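Local coordinates for protein monosaccharide-transporting ATPase (Actinobacillus succinogenes, PDB 5DTE) that binds D-allose in the cleft between its two lobes, probably as the periplasmic solute-binding component of an ABC transporter for monosaccharide import, at residues 28-34 / 85-91; 112-116 / 275-279; 198-204 / 224-230; 203-208 / 231-237. All blocks are in the same frame, centred on the assembly; numbering follows the deposited sequence.

Contact 1 (28-34 / 85-91). With ALL (beta-D-allopyranose), chain E.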
# COMPACT_ATOMS: atom_id res chain seq x y z
N GLN A 28 -20.39 11.43 -12.87
CA GLN A 28 -20.43 10.03 -12.41
C GLN A 28 -19.07 9.36 -12.53
O GLN A 28 -18.60 9.12 -13.65
CB GLN A 28 -21.50 9.27 -13.21
CG GLN A 28 -21.46 7.77 -13.04
CD GLN A 28 -22.60 7.08 -13.78
OE1 GLN A 28 -22.39 6.37 -14.76
NE2 GLN A 28 -23.81 7.28 -13.29
N ILE A 29 -18.42 9.08 -11.39
CA ILE A 29 -17.03 8.61 -11.36
C ILE A 29 -16.91 7.19 -10.83
O ILE A 29 -17.56 6.85 -9.85
CB ILE A 29 -16.14 9.53 -10.49
CG1 ILE A 29 -15.97 10.89 -11.17
CG2 ILE A 29 -14.78 8.88 -10.24
CD1 ILE A 29 -14.77 11.69 -10.70
N ALA A 30 -16.11 6.35 -11.47
CA ALA A 30 -15.97 4.97 -11.02
C ALA A 30 -14.69 4.81 -10.20
O ALA A 30 -13.65 5.37 -10.54
CB ALA A 30 -16.00 4.00 -12.19
N LEU A 31 -14.81 4.06 -9.11
CA LEU A 31 -13.67 3.66 -8.30
C LEU A 31 -13.55 2.14 -8.39
O LEU A 31 -14.45 1.42 -7.97
CB LEU A 31 -13.84 4.12 -6.86
CG LEU A 31 -12.71 3.69 -5.93
CD1 LEU A 31 -11.40 4.26 -6.43
CD2 LEU A 31 -12.98 4.12 -4.48
N LEU A 32 -12.45 1.65 -8.95
CA LEU A 32 -12.33 0.23 -9.21
C LEU A 32 -11.17 -0.36 -8.44
O LEU A 32 -10.01 -0.06 -8.70
CB LEU A 32 -12.17 -0.03 -10.71
CG LEU A 32 -13.40 0.46 -11.48
CD1 LEU A 32 -13.21 0.27 -12.96
CD2 LEU A 32 -14.64 -0.27 -11.00
N MET A 33 -11.49 -1.22 -7.48
CA MET A 33 -10.52 -1.61 -6.47
C MET A 33 -10.15 -3.09 -6.53
O MET A 33 -10.98 -3.94 -6.82
CB MET A 33 -11.06 -1.24 -5.09
CG MET A 33 -11.35 0.23 -4.97
SD MET A 33 -12.11 0.71 -3.43
CE MET A 33 -10.76 0.43 -2.30
N LYS A 34 -8.89 -3.38 -6.25
CA LYS A 34 -8.39 -4.75 -6.32
C LYS A 34 -8.92 -5.61 -5.18
O LYS A 34 -9.00 -6.84 -5.30
CB LYS A 34 -6.85 -4.75 -6.35
CG LYS A 34 -6.14 -4.14 -5.16
CD LYS A 34 -4.69 -3.83 -5.51
CE LYS A 34 -3.80 -3.83 -4.27
NZ LYS A 34 -2.36 -3.58 -4.58
N VAL A 85 -18.74 6.34 -18.38
CA VAL A 85 -18.69 6.99 -17.09
C VAL A 85 -17.87 8.30 -17.25
O VAL A 85 -17.14 8.46 -18.24
CB VAL A 85 -18.11 5.99 -16.06
CG1 VAL A 85 -16.59 5.95 -16.13
CG2 VAL A 85 -18.61 6.25 -14.67
N ASP A 86 -18.00 9.24 -16.33
CA ASP A 86 -17.34 10.55 -16.51
C ASP A 86 -15.83 10.51 -16.21
O ASP A 86 -15.03 11.14 -16.91
CB ASP A 86 -18.03 11.61 -15.66
CG ASP A 86 -19.44 11.91 -16.14
OD1 ASP A 86 -19.63 12.17 -17.35
OD2 ASP A 86 -20.37 11.88 -15.30
N ALA A 87 -15.45 9.78 -15.16
CA ALA A 87 -14.05 9.47 -14.88
C ALA A 87 -13.89 8.09 -14.21
O ALA A 87 -14.84 7.53 -13.66
CB ALA A 87 -13.42 10.54 -14.00
N ILE A 88 -12.67 7.56 -14.27
CA ILE A 88 -12.32 6.34 -13.56
C ILE A 88 -11.07 6.48 -12.67
O ILE A 88 -10.03 6.99 -13.09
CB ILE A 88 -12.09 5.18 -14.54
CG1 ILE A 88 -13.14 5.20 -15.65
CG2 ILE A 88 -12.12 3.86 -13.82
CD1 ILE A 88 -12.82 4.24 -16.76
N ILE A 89 -11.20 6.04 -11.43
CA ILE A 89 -10.07 5.89 -10.53
C ILE A 89 -9.85 4.40 -10.33
O ILE A 89 -10.72 3.70 -9.81
CB ILE A 89 -10.33 6.58 -9.18
CG1 ILE A 89 -10.61 8.06 -9.41
CG2 ILE A 89 -9.15 6.36 -8.23
CD1 ILE A 89 -11.30 8.74 -8.24
N VAL A 90 -8.69 3.91 -10.73
CA VAL A 90 -8.40 2.50 -10.58
C VAL A 90 -7.09 2.28 -9.83
O VAL A 90 -6.12 3.03 -10.00
CB VAL A 90 -8.37 1.78 -11.96
CG1 VAL A 90 -7.11 2.12 -12.74
CG2 VAL A 90 -8.47 0.29 -11.77
N THR A 91 -7.10 1.25 -8.97
CA THR A 91 -5.94 0.76 -8.25
C THR A 91 -5.52 -0.55 -8.91
O THR A 91 -6.03 -1.61 -8.55
CB THR A 91 -6.25 0.49 -6.79
OG1 THR A 91 -7.11 -0.65 -6.71
CG2 THR A 91 -6.96 1.68 -6.18
C1 ALL E . -0.66 -2.17 -1.36
C2 ALL E . -1.18 -0.96 -0.62
C3 ALL E . -1.51 -1.26 0.80
C4 ALL E . -2.31 -2.51 0.95
C5 ALL E . -1.54 -3.65 0.30
C6 ALL E . -2.13 -5.00 0.54
O1 ALL E . -0.59 -1.93 -2.71
O2 ALL E . -0.14 0.05 -0.63
O3 ALL E . -0.26 -1.44 1.54
O4 ALL E . -2.54 -2.79 2.34
O5 ALL E . -1.51 -3.38 -1.13
O6 ALL E . -3.32 -5.13 -0.21
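Leu31 lays its CD1 methyl against Ile89, 3.6 Å from CG2, in a parallel strand pair at the heart of the Rossmann-like N-terminal lobe of this periplasmic sugar-binding fold. Strands 28-33 and 87-90 run side by side, 16° apart, and the backbone bonds between them, such as Ile89 N to Ala30 O at 2.7 Å, set Ile29 beside Ala87, Ala30 beside Ile88, Leu31 beside Ile89 and Leu32 beside Val90. The side chains therefore alternate between two faces of the sheet. On the face of Leu31 and Ile89, the CG of Leu31 stands anti to its own backbone N (chi1 177°), which swings the end of the branch toward the neighbouring strand. Farther back on this face Ile29 CD1 meets Ala87 CB at 3.7 Å, and helices 39-54 and 272-287 cover the row. The other face carries Ala30, Leu32, Ile88 and Val90. Leu32 touches with both its tip and its root: CD1 reaches back to Ile88 CG2 at 3.8 Å, while CB touches Val90 CG2 at 3.9 Å. Helix 70-82, which crosses over strand 28-33 on its way from strand 58-63 to strand 87-90, packs there. Beyond the strands, Thr91 OG1 accepts from Lys34 N at 3.3 Å, tying the start of the loop to the sheet. The lysine chain passes Thr91 at about a right angle and then runs extended into the sugar pocket, where Lys34 NZ donates to O1 of the allopyranose at 3.1 Å.

Contact 2 (112-116 / 275-279). With ALL (beta-D-allopyranose), chain E.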
# COMPACT_ATOMS: atom_id res chain seq x y z
N ILE A 112 -8.64 9.31 -16.46
CA ILE A 112 -8.44 8.10 -15.70
C ILE A 112 -7.20 8.22 -14.81
O ILE A 112 -6.11 8.55 -15.27
CB ILE A 112 -8.34 6.88 -16.64
CG1 ILE A 112 -8.16 5.58 -15.85
CG2 ILE A 112 -7.22 7.04 -17.66
CD1 ILE A 112 -8.34 4.33 -16.68
N ILE A 113 -7.39 7.95 -13.53
CA ILE A 113 -6.34 8.10 -12.52
C ILE A 113 -5.83 6.76 -12.04
O ILE A 113 -6.59 5.94 -11.53
CB ILE A 113 -6.84 8.90 -11.27
CG1 ILE A 113 -7.36 10.27 -11.67
CG2 ILE A 113 -5.73 9.03 -10.26
CD1 ILE A 113 -6.55 10.95 -12.79
N ASP A 114 -4.54 6.54 -12.19
CA ASP A 114 -3.91 5.34 -11.68
C ASP A 114 -3.57 5.53 -10.19
O ASP A 114 -2.63 6.24 -9.83
CB ASP A 114 -2.68 5.03 -12.54
CG ASP A 114 -1.72 4.06 -11.88
OD1 ASP A 114 -2.19 3.15 -11.18
OD2 ASP A 114 -0.48 4.23 -12.06
N LEU A 115 -4.36 4.90 -9.31
CA LEU A 115 -4.18 5.02 -7.86
C LEU A 115 -3.40 3.84 -7.28
O LEU A 115 -3.47 2.74 -7.82
CB LEU A 115 -5.55 5.13 -7.16
CG LEU A 115 -5.68 5.23 -5.63
CD1 LEU A 115 -5.08 6.53 -5.12
CD2 LEU A 115 -7.14 5.13 -5.20
N ASP A 116 -2.64 4.09 -6.21
CA ASP A 116 -1.91 3.08 -5.41
C ASP A 116 -0.74 2.35 -6.09
O ASP A 116 0.43 2.62 -5.79
CB ASP A 116 -2.87 2.01 -4.86
CG ASP A 116 -2.20 1.07 -3.85
OD1 ASP A 116 -1.41 1.56 -3.00
OD2 ASP A 116 -2.46 -0.15 -3.91
N GLN A 275 -4.91 10.39 -0.36
CA GLN A 275 -4.62 9.81 -1.67
C GLN A 275 -5.85 9.80 -2.57
O GLN A 275 -5.89 10.48 -3.60
CB GLN A 275 -4.11 8.39 -1.52
CG GLN A 275 -2.68 8.27 -1.07
CD GLN A 275 -2.11 6.87 -1.33
OE1 GLN A 275 -2.58 6.14 -2.21
NE2 GLN A 275 -1.10 6.51 -0.57
N VAL A 276 -6.85 9.02 -2.19
CA VAL A 276 -8.04 8.87 -3.01
C VAL A 276 -8.80 10.19 -3.11
O VAL A 276 -9.57 10.40 -4.05
CB VAL A 276 -8.95 7.76 -2.46
CG1 VAL A 276 -9.48 8.13 -1.09
CG2 VAL A 276 -10.09 7.46 -3.44
N ALA A 277 -8.58 11.10 -2.17
CA ALA A 277 -9.15 12.43 -2.29
C ALA A 277 -8.46 13.15 -3.43
O ALA A 277 -9.14 13.70 -4.30
CB ALA A 277 -9.02 13.21 -1.01
N ILE A 278 -7.13 13.13 -3.45
CA ILE A 278 -6.39 13.72 -4.58
C ILE A 278 -6.76 13.03 -5.90
O ILE A 278 -6.89 13.70 -6.92
CB ILE A 278 -4.86 13.67 -4.38
CG1 ILE A 278 -4.37 14.94 -3.67
CG2 ILE A 278 -4.13 13.59 -5.71
CD1 ILE A 278 -4.71 15.03 -2.19
N ALA A 279 -6.97 11.72 -5.88
CA ALA A 279 -7.43 11.01 -7.07
C ALA A 279 -8.72 11.61 -7.65
O ALA A 279 -8.81 11.92 -8.84
CB ALA A 279 -7.62 9.56 -6.76
C1 ALL E . -0.66 -2.17 -1.36
C2 ALL E . -1.18 -0.96 -0.62
C3 ALL E . -1.51 -1.26 0.80
C4 ALL E . -2.31 -2.51 0.95
C5 ALL E . -1.54 -3.65 0.30
C6 ALL E . -2.13 -5.00 0.54
O1 ALL E . -0.59 -1.93 -2.71
O2 ALL E . -0.14 0.05 -0.63
O3 ALL E . -0.26 -1.44 1.54
O4 ALL E . -2.54 -2.79 2.34
O5 ALL E . -1.51 -3.38 -1.13
O6 ALL E . -3.32 -5.13 -0.21
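Leu115 is the main bump of this strand-on-helix contact, and the hollow it fills is formed by Gln275, Val276 and Ala279 on one flank of helix 272-287. The short helical piece runs nearly antiparallel to strand 112-115, at 164°, with the axes 9.4 Å apart. Leu115 turns CG away from its backbone N (chi1 179°), brings its fork to the helix and divides it: CD2 settles against Val276 CG2 at 4.2 Å, while CD1 lies 4.3 Å from Ala279 CB and also beside the Gln275 chain. One turn along the helix the relief is reversed. Ala279 offers little more than a methyl, and the broader Ile113 spreads over it, with CG2 4.0 Å from Ala279 CB and CG1 beside the Ala279 carbonyl. The fit is mainly one of shape, without hydrogen bonds between the segments; the amide of Gln275 lays OE1 3.9 Å from Leu115 CD1, while its NE2 bonds to Gln270 O. Just past the strand, Asp116 leaves the packed layer and grips the allopyranose with both carboxylate oxygens: O1 of the sugar donates to Asp116 OD2 at 2.8 Å, and O2 donates to Asp116 OD1 at 3.1 Å. The sugar is thus held at two adjacent hydroxyls, and Lys34, whose long ion pair to Asp116 is weak, shares O1. Within the lobe, strand 112-115 lies between strands 87-90 and 132-135; helix 272-287 covers the face of Ile113 and Leu115 together with helix 39-54, whereas Ile112 and Asp114 face helix 99-105.

Contact 3 (198-204 / 224-230). With ALL (beta-D-allopyranose), chain E.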
# COMPACT_ATOMS: atom_id res chain seq x y z
N TRP A 198 0.52 -10.30 2.17
CA TRP A 198 -0.31 -9.20 2.70
C TRP A 198 -1.43 -9.65 3.65
O TRP A 198 -2.21 -8.81 4.12
CB TRP A 198 -0.93 -8.38 1.57
CG TRP A 198 0.04 -7.55 0.77
CD1 TRP A 198 1.14 -6.84 1.24
CD2 TRP A 198 0.01 -7.35 -0.63
NE1 TRP A 198 1.77 -6.21 0.20
CE2 TRP A 198 1.11 -6.52 -0.96
CE3 TRP A 198 -0.83 -7.80 -1.64
CZ2 TRP A 198 1.36 -6.13 -2.26
CZ3 TRP A 198 -0.58 -7.42 -2.93
CH2 TRP A 198 0.51 -6.59 -3.23
N GLU A 199 -1.51 -10.95 3.92
CA GLU A 199 -2.56 -11.54 4.77
C GLU A 199 -2.11 -11.66 6.21
O GLU A 199 -1.02 -12.13 6.46
CB GLU A 199 -2.97 -12.93 4.26
CG GLU A 199 -4.14 -12.97 3.27
CD GLU A 199 -4.51 -14.39 2.85
OE1 GLU A 199 -4.79 -15.24 3.73
OE2 GLU A 199 -4.49 -14.67 1.63
N THR A 200 -2.96 -11.28 7.16
CA THR A 200 -2.68 -11.53 8.57
C THR A 200 -2.42 -13.02 8.84
O THR A 200 -1.32 -13.38 9.28
CB THR A 200 -3.82 -11.03 9.50
OG1 THR A 200 -3.84 -9.60 9.50
CG2 THR A 200 -3.59 -11.48 10.90
N GLU A 201 -3.39 -13.88 8.55
CA GLU A 201 -3.31 -15.29 8.94
C GLU A 201 -2.03 -15.99 8.43
O GLU A 201 -1.42 -16.75 9.17
CB GLU A 201 -4.55 -16.06 8.46
CG GLU A 201 -4.89 -17.32 9.28
CD GLU A 201 -5.44 -17.03 10.68
OE1 GLU A 201 -5.40 -17.94 11.55
OE2 GLU A 201 -5.92 -15.89 10.90
N GLN A 202 -1.62 -15.71 7.20
CA GLN A 202 -0.36 -16.28 6.69
C GLN A 202 0.92 -15.78 7.40
O GLN A 202 1.90 -16.53 7.57
CB GLN A 202 -0.23 -16.00 5.20
CG GLN A 202 -1.33 -16.54 4.36
CD GLN A 202 -0.96 -16.56 2.88
OE1 GLN A 202 0.22 -16.66 2.52
NE2 GLN A 202 -1.97 -16.47 2.02
N ALA A 203 0.93 -14.50 7.79
CA ALA A 203 2.10 -13.92 8.42
C ALA A 203 2.25 -14.47 9.84
O ALA A 203 3.35 -14.52 10.37
CB ALA A 203 2.01 -12.43 8.44
N LEU A 204 1.15 -14.90 10.44
CA LEU A 204 1.22 -15.61 11.72
C LEU A 204 1.91 -16.97 11.53
O LEU A 204 2.82 -17.33 12.29
CB LEU A 204 -0.17 -15.78 12.33
CG LEU A 204 -0.37 -16.58 13.62
CD1 LEU A 204 0.22 -15.87 14.82
CD2 LEU A 204 -1.86 -16.82 13.84
N ASN A 224 3.23 -4.74 4.86
CA ASN A 224 2.02 -4.06 5.26
C ASN A 224 1.53 -4.28 6.65
O ASN A 224 1.97 -5.18 7.34
CB ASN A 224 0.88 -4.28 4.24
CG ASN A 224 0.07 -5.55 4.45
OD1 ASN A 224 -0.20 -6.00 5.55
ND2 ASN A 224 -0.52 -5.94 3.37
N ASP A 225 0.59 -3.42 7.01
CA ASP A 225 -0.01 -3.41 8.31
C ASP A 225 -0.67 -4.72 8.73
O ASP A 225 -0.64 -5.07 9.91
CB ASP A 225 -1.04 -2.29 8.37
CG ASP A 225 -0.55 -1.14 9.20
OD1 ASP A 225 0.55 -1.29 9.78
OD2 ASP A 225 -1.25 -0.12 9.29
N ASN A 226 -1.31 -5.43 7.80
CA ASN A 226 -1.87 -6.73 8.14
C ASN A 226 -0.81 -7.75 8.56
O ASN A 226 -0.96 -8.40 9.59
CB ASN A 226 -2.70 -7.29 6.98
CG ASN A 226 -4.04 -6.64 6.86
OD1 ASN A 226 -4.59 -6.17 7.86
ND2 ASN A 226 -4.59 -6.60 5.65
N MET A 227 0.26 -7.90 7.77
CA MET A 227 1.30 -8.88 8.12
C MET A 227 2.02 -8.53 9.44
O MET A 227 2.50 -9.42 10.16
CB MET A 227 2.30 -9.03 6.97
CG MET A 227 1.66 -9.43 5.65
SD MET A 227 2.79 -9.73 4.29
CE MET A 227 3.35 -8.08 3.91
N ALA A 228 2.09 -7.23 9.77
CA ALA A 228 2.66 -6.78 11.04
C ALA A 228 1.85 -7.29 12.23
O ALA A 228 2.40 -7.70 13.25
CB ALA A 228 2.73 -5.26 11.07
N ILE A 229 0.53 -7.25 12.08
CA ILE A 229 -0.40 -7.71 13.10
C ILE A 229 -0.29 -9.21 13.28
O ILE A 229 -0.33 -9.72 14.40
CB ILE A 229 -1.85 -7.35 12.72
CG1 ILE A 229 -2.01 -5.82 12.72
CG2 ILE A 229 -2.85 -8.06 13.64
CD1 ILE A 229 -2.24 -5.23 14.08
N GLY A 230 -0.16 -9.92 12.16
CA GLY A 230 -0.01 -11.36 12.20
C GLY A 230 1.32 -11.73 12.83
O GLY A 230 1.44 -12.78 13.45
C1 ALL E . -0.66 -2.17 -1.36
C2 ALL E . -1.18 -0.96 -0.62
C3 ALL E . -1.51 -1.26 0.80
C4 ALL E . -2.31 -2.51 0.95
C5 ALL E . -1.54 -3.65 0.30
C6 ALL E . -2.13 -5.00 0.54
O1 ALL E . -0.59 -1.93 -2.71
O2 ALL E . -0.14 0.05 -0.63
O3 ALL E . -0.26 -1.44 1.54
O4 ALL E . -2.54 -2.79 2.34
O5 ALL E . -1.51 -3.38 -1.13
O6 ALL E . -3.32 -5.13 -0.21
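With CG of Trp198 anti to its carbonyl carbon (chi1 -69°) and Met227 bent at chi3 (-71°), indole and thioether come together: Met227 CE comes within 3.7 Å of Trp198 CD1, and the sulfur lies obliquely off the five-membered ring in a Met-aromatic contact. Met227 SD also takes a weak bond from Trp198 N. One face of the indole meets the sugar, with C6 of the allopyranose 3.3 Å above the plane and offset toward the rim. Asn224, another residue of the pocket, is the N-cap of helix 225-237, its OD1 accepting from Met227 N at 3.0 Å. In this C-terminal lobe of the periplasmic binding protein fold, helices 200-213 and 225-237 follow parallel strands 188-195 and 219-222, and both begin near the cleft, so that the turns leading into them present side chains to the ligand. Behind these turns Thr200 OG1 donates to Asn226 O at 3.1 Å from above the carbonyl plane; the same oxygen accepts from Gly230 N within its own helix. Ala203 CB then packs on Met227 CB at 3.7 Å. Gly230 adds no side chain between the helices, and its carbonyl oxygen lies 3.3 Å from Leu204 CA in a CA-H...O contact.

Contact 4 (203-208 / 231-237)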
# COMPACT_ATOMS: atom_id res chain seq x y z
N ALA A 203 0.93 -14.50 7.79
CA ALA A 203 2.10 -13.92 8.42
C ALA A 203 2.25 -14.47 9.84
O ALA A 203 3.35 -14.52 10.37
CB ALA A 203 2.01 -12.43 8.44
N LEU A 204 1.15 -14.90 10.44
CA LEU A 204 1.22 -15.61 11.72
C LEU A 204 1.91 -16.97 11.53
O LEU A 204 2.82 -17.33 12.29
CB LEU A 204 -0.17 -15.78 12.33
CG LEU A 204 -0.37 -16.58 13.62
CD1 LEU A 204 0.22 -15.87 14.82
CD2 LEU A 204 -1.86 -16.82 13.84
N ASN A 205 1.49 -17.73 10.52
CA ASN A 205 2.14 -18.99 10.20
C ASN A 205 3.60 -18.78 9.84
O ASN A 205 4.50 -19.36 10.47
CB ASN A 205 1.44 -19.70 9.06
CG ASN A 205 2.02 -21.08 8.81
OD1 ASN A 205 3.07 -21.22 8.19
ND2 ASN A 205 1.34 -22.10 9.32
N VAL A 206 3.86 -17.95 8.83
CA VAL A 206 5.24 -17.70 8.42
C VAL A 206 6.13 -17.20 9.58
O VAL A 206 7.23 -17.73 9.77
CB VAL A 206 5.30 -16.69 7.27
CG1 VAL A 206 6.74 -16.21 7.07
CG2 VAL A 206 4.75 -17.30 6.00
N THR A 207 5.67 -16.22 10.35
CA THR A 207 6.48 -15.65 11.43
C THR A 207 6.84 -16.69 12.48
O THR A 207 7.93 -16.68 13.03
CB THR A 207 5.77 -14.47 12.15
OG1 THR A 207 5.40 -13.48 11.20
CG2 THR A 207 6.67 -13.82 13.18
N THR A 208 5.90 -17.58 12.78
CA THR A 208 6.16 -18.61 13.76
C THR A 208 7.30 -19.49 13.27
O THR A 208 8.26 -19.74 14.01
CB THR A 208 4.92 -19.45 14.04
OG1 THR A 208 4.17 -18.80 15.07
CG2 THR A 208 5.29 -20.84 14.50
N ALA A 231 2.30 -10.85 12.68
CA ALA A 231 3.65 -11.08 13.17
C ALA A 231 3.75 -10.83 14.67
O ALA A 231 4.45 -11.56 15.39
CB ALA A 231 4.62 -10.20 12.43
N VAL A 232 3.04 -9.81 15.15
CA VAL A 232 2.98 -9.55 16.58
C VAL A 232 2.36 -10.72 17.35
O VAL A 232 2.88 -11.14 18.38
CB VAL A 232 2.19 -8.26 16.89
CG1 VAL A 232 1.99 -8.10 18.39
CG2 VAL A 232 2.89 -7.05 16.31
N THR A 233 1.26 -11.25 16.83
CA THR A 233 0.57 -12.40 17.44
C THR A 233 1.49 -13.60 17.61
O THR A 233 1.41 -14.32 18.60
CB THR A 233 -0.64 -12.82 16.61
OG1 THR A 233 -1.45 -11.66 16.36
CG2 THR A 233 -1.46 -13.86 17.34
N ALA A 234 2.37 -13.81 16.63
CA ALA A 234 3.40 -14.82 16.73
C ALA A 234 4.32 -14.54 17.92
O ALA A 234 4.45 -15.40 18.81
CB ALA A 234 4.19 -14.89 15.45
N VAL A 235 4.96 -13.37 17.97
CA VAL A 235 5.92 -13.14 19.05
C VAL A 235 5.24 -13.27 20.43
O VAL A 235 5.80 -13.91 21.32
CB VAL A 235 6.69 -11.78 18.90
CG1 VAL A 235 7.25 -11.65 17.51
CG2 VAL A 235 5.83 -10.59 19.25
N GLU A 236 4.03 -12.75 20.61
CA GLU A 236 3.33 -12.86 21.90
C GLU A 236 2.89 -14.30 22.21
O GLU A 236 2.85 -14.71 23.38
CB GLU A 236 2.12 -11.92 21.94
CG GLU A 236 2.49 -10.44 22.01
CD GLU A 236 1.30 -9.53 22.27
OE1 GLU A 236 0.19 -9.80 21.75
OE2 GLU A 236 1.47 -8.53 23.02
N ASN A 237 2.57 -15.05 21.16
CA ASN A 237 2.34 -16.48 21.31
C ASN A 237 3.61 -17.12 21.79
O ASN A 237 3.61 -17.92 22.72
CB ASN A 237 1.91 -17.11 19.98
CG ASN A 237 0.40 -17.10 19.77
OD1 ASN A 237 -0.36 -16.45 20.49
ND2 ASN A 237 -0.04 -17.82 18.75
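The two helical segments cross at -47° with axes 7.9 Å apart; their closest CA atoms are those of Leu204 and Ala231, at 5.3 Å. Residues 203-208 and 231-237 continue two helices of the C-terminal lobe away from the sugar cleft. Small residues line one side of the seam: Ala231 and Ala234, one turn apart on helix 225-237, give a low surface on which the branched side chains of helix 200-213 rest. Thr207 comes down between them. Its CG2 meets Ala234 CB at 3.5 Å, while OG1 lies over Ala231, 3.6 Å from its CB. Beside it Leu204 sends CD1 across to Thr233 CG2 at 3.6 Å and to Ala234 CB at 4.1 Å, the side chains of Leu204 and Thr233 passing at a slant. Thr208 closes the outer margin, its OG1 3.9 Å from Ala234 CB. Beneath the seam, Leu162 of strand 157-163 touches both Thr207 and Ala231, and Ile220 of strand 219-222 touches Thr207. Three threonines take part, yet their hydroxyls find polar partners within their own helices: Thr233 OG1 bonds to Ile229 O, Thr208 OG1 weakly to Leu204 O, and Thr207 OG1 sits doubtfully close to Ala203 O. Toward the alanines of the other helix, the Thr207 and Thr208 hydroxyls make van der Waals contact alone, which implies that the segments meet here by shape, with no directional bond between them.

In the fold
Along the chain contact 1 closes first; contacts 3 and 4 then lie inside the long loop closed by contact 2. Contacts 1 and 2, with centres about 9 Å apart, both draw on the same six-stranded sheet, where strands 87-90 and 112-115 are neighbours. Contacts 3 and 4, with centres about 8 Å apart, follow one another along helices 200-213 and 225-237 and share Ala203 and Leu204. The two pairs occupy opposite lobes: the centres of contacts 1 and 3 are about 28 Å apart, yet both touch the allopyranose, as does contact 2. The sugar thus bridges the lobes, whereas contact 4 continues the helix pair away from it.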